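Local coordinates for flagellar protein FlgA (Thermotoga maritima, PDB 3FRN) that probably acts as a periplasmic chaperone for assembly of the P-ring of the flagellar basal body, at residues E81-K86 and K90-F95. Residues are numbered along the deposited sequence; the frame is centred on the assembly and turned at random.
Sequences EEIGKK and KDFEAF
The outer end of the Phe-92 ring is pushed against the CG2 branch of Ile-83 and the backbone of Gly-84, where the loop after helix 74-87 turns back to begin strand 93-101. Ring atom CZ of Phe-92 makes the closest approach, 3.6 Å from the CG2 methyl of Ile-83, and the neighbouring CE2 stands 3.8 Å from the same methyl. The two side chains meet at a slant. On the other side of CZ, the CE1 atom of Phe-92 lies 3.8 Å from CA of Gly-84, so the end of the ring straddles the Ile-83 to Gly-84 peptide link. At Gly-84 the ring packs on bare backbone, with CZ of Phe-92 3.7 Å from N of Gly-84. Phe-92 gets there with CG set between its backbone N and carbonyl carbon (chi1 57°), which aims the ring at the helix, while the backbone N of Lys-90 lies at the ring edge, in its plane. Ile-83 divides its branches: CG2, anti to the backbone N, takes the ring, while the longer CG1 arm carries CD1 to 4.3 Å from CB of Ala-94, the first inward-pointing residue of the strand. Phe-80, one helical turn before Gly-84, meets the Phe-92 ring with its plane nearly parallel, and Met-137 of strand 132-148 touches both Ile-83 and Ala-94. The contact joins the last turns of helix 74-87 to the loop that follows it and the start of strand 93-101, consistent with the central helix of a HotDog-like domain. With Phe-92 cut back to an alanine, the Ile-83 methyl and the Phe-80 ring would probably lose their aromatic neighbour and a gap would open beside Gly-84. No hydrogen bond or ion pair joins the two segments, so their direct hold on each other rests on apolar shape and van der Waals contact.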
loop_
_atom_site.group_PDB
_atom_site.type_symbol
_atom_site.label_atom_id
_atom_site.label_comp_id
_atom_site.label_asym_id
_atom_site.label_seq_id
_atom_site.Cartn_x
_atom_site.Cartn_y
_atom_site.Cartn_z
ATOM N N GLU A 81 -8.476 -11.133 10.899
ATOM C CA GLU A 81 -7.373 -11.564 11.749
ATOM C C GLU A 81 -6.498 -12.594 11.034
ATOM O O GLU A 81 -5.270 -12.528 11.100
ATOM C CB GLU A 81 -7.883 -12.117 13.089
ATOM C CG GLU A 81 -8.255 -11.042 14.110
ATOM C CD GLU A 81 -8.809 -11.618 15.413
ATOM O OE1 GLU A 81 -9.495 -12.667 15.378
ATOM O OE2 GLU A 81 -8.561 -11.013 16.479
ATOM N N GLU A 82 -7.144 -13.528 10.342
ATOM C CA GLU A 82 -6.459 -14.588 9.608
ATOM C C GLU A 82 -5.690 -14.082 8.384
ATOM O O GLU A 82 -4.544 -14.495 8.166
ATOM C CB GLU A 82 -7.449 -15.696 9.219
ATOM C CG GLU A 82 -6.835 -16.929 8.552
ATOM C CD GLU A 82 -5.721 -17.563 9.353
ATOM O OE1 GLU A 82 -5.868 -17.674 10.591
ATOM O OE2 GLU A 82 -4.702 -17.956 8.734
ATOM N N ILE A 83 -6.310 -13.204 7.591
ATOM C CA ILE A 83 -5.614 -12.580 6.458
ATOM C C ILE A 83 -4.358 -11.872 6.972
ATOM O O ILE A 83 -3.256 -12.090 6.455
ATOM C CB ILE A 83 -6.520 -11.578 5.664
ATOM C CG1 ILE A 83 -7.667 -12.301 4.966
ATOM C CG2 ILE A 83 -5.714 -10.855 4.606
ATOM C CD1 ILE A 83 -8.845 -11.365 4.517
ATOM N N GLY A 84 -4.534 -11.058 8.015
ATOM C CA GLY A 84 -3.429 -10.348 8.675
ATOM C C GLY A 84 -2.211 -11.206 8.958
ATOM O O GLY A 84 -1.074 -10.766 8.759
ATOM N N LYS A 85 -2.450 -12.441 9.395
ATOM C CA LYS A 85 -1.371 -13.385 9.697
ATOM C C LYS A 85 -0.686 -13.932 8.444
ATOM O O LYS A 85 0.537 -13.996 8.390
ATOM C CB LYS A 85 -1.871 -14.539 10.576
ATOM C CG LYS A 85 -2.314 -14.111 11.968
ATOM C CD LYS A 85 -2.969 -15.257 12.726
ATOM C CE LYS A 85 -3.879 -14.744 13.845
ATOM N NZ LYS A 85 -5.231 -14.313 13.356
ATOM N N LYS A 86 -1.464 -14.319 7.439
ATOM C CA LYS A 86 -0.889 -14.884 6.218
ATOM C C LYS A 86 -0.351 -13.827 5.261
ATOM O O LYS A 86 0.612 -14.081 4.542
ATOM C CB LYS A 86 -1.894 -15.784 5.494
ATOM C CG LYS A 86 -2.186 -17.096 6.213
ATOM C CD LYS A 86 -0.954 -17.989 6.281
ATOM C CE LYS A 86 -1.181 -19.161 7.221
ATOM N NZ LYS A 86 0.055 -19.981 7.380
ATOM N N LYS A 90 -1.468 -5.188 8.287
ATOM C CA LYS A 90 -2.473 -4.707 9.243
ATOM C C LYS A 90 -3.161 -3.450 8.683
ATOM O O LYS A 90 -2.673 -2.869 7.710
ATOM C CB LYS A 90 -1.840 -4.446 10.625
ATOM C CG LYS A 90 -1.381 -3.006 10.909
ATOM C CD LYS A 90 -0.110 -2.612 10.161
ATOM C CE LYS A 90 0.122 -1.113 10.258
ATOM N NZ LYS A 90 1.166 -0.648 9.309
ATOM N N ASP A 91 -4.285 -3.052 9.289
ATOM C CA ASP A 91 -5.035 -1.833 8.916
ATOM C C ASP A 91 -5.391 -1.763 7.429
ATOM O O ASP A 91 -5.264 -0.711 6.796
ATOM C CB ASP A 91 -4.283 -0.559 9.340
ATOM C CG ASP A 91 -4.712 -0.037 10.706
ATOM O OD1 ASP A 91 -5.573 -0.662 11.365
ATOM O OD2 ASP A 91 -4.184 1.020 11.116
ATOM N N PHE A 92 -5.836 -2.888 6.881
ATOM C CA PHE A 92 -6.120 -2.991 5.458
ATOM C C PHE A 92 -7.619 -3.124 5.209
ATOM O O PHE A 92 -8.384 -3.463 6.119
ATOM C CB PHE A 92 -5.359 -4.179 4.844
ATOM C CG PHE A 92 -5.652 -5.515 5.508
ATOM C CD1 PHE A 92 -4.816 -6.011 6.503
ATOM C CD2 PHE A 92 -6.756 -6.285 5.122
ATOM C CE1 PHE A 92 -5.082 -7.243 7.115
ATOM C CE2 PHE A 92 -7.027 -7.512 5.730
ATOM C CZ PHE A 92 -6.184 -7.988 6.731
ATOM N N GLU A 93 -8.032 -2.840 3.976
ATOM C CA GLU A 93 -9.371 -3.169 3.526
ATOM C C GLU A 93 -9.269 -4.444 2.701
ATOM O O GLU A 93 -8.266 -4.654 2.013
ATOM C CB GLU A 93 -9.954 -2.051 2.668
ATOM C CG GLU A 93 -10.451 -0.839 3.443
ATOM C CD GLU A 93 -11.289 0.114 2.584
ATOM O OE1 GLU A 93 -12.428 0.425 2.991
ATOM O OE2 GLU A 93 -10.820 0.548 1.502
ATOM N N ALA A 94 -10.295 -5.293 2.788
ATOM C CA ALA A 94 -10.432 -6.457 1.903
ATOM C C ALA A 94 -11.838 -6.548 1.292
ATOM O O ALA A 94 -12.844 -6.257 1.946
ATOM C CB ALA A 94 -10.057 -7.755 2.626
ATOM N N PHE A 95 -11.882 -6.932 0.023
ATOM C CA PHE A 95 -13.105 -7.004 -0.755
ATOM C C PHE A 95 -13.150 -8.383 -1.378
ATOM O O PHE A 95 -12.178 -8.801 -2.014
ATOM C CB PHE A 95 -13.089 -5.966 -1.896
ATOM C CG PHE A 95 -13.147 -4.551 -1.425
ATOM C CD1 PHE A 95 -14.362 -3.967 -1.096
ATOM C CD2 PHE A 95 -11.985 -3.796 -1.303
ATOM C CE1 PHE A 95 -14.417 -2.653 -0.646
ATOM C CE2 PHE A 95 -12.034 -2.489 -0.848
ATOM C CZ PHE A 95 -13.255 -1.916 -0.517
#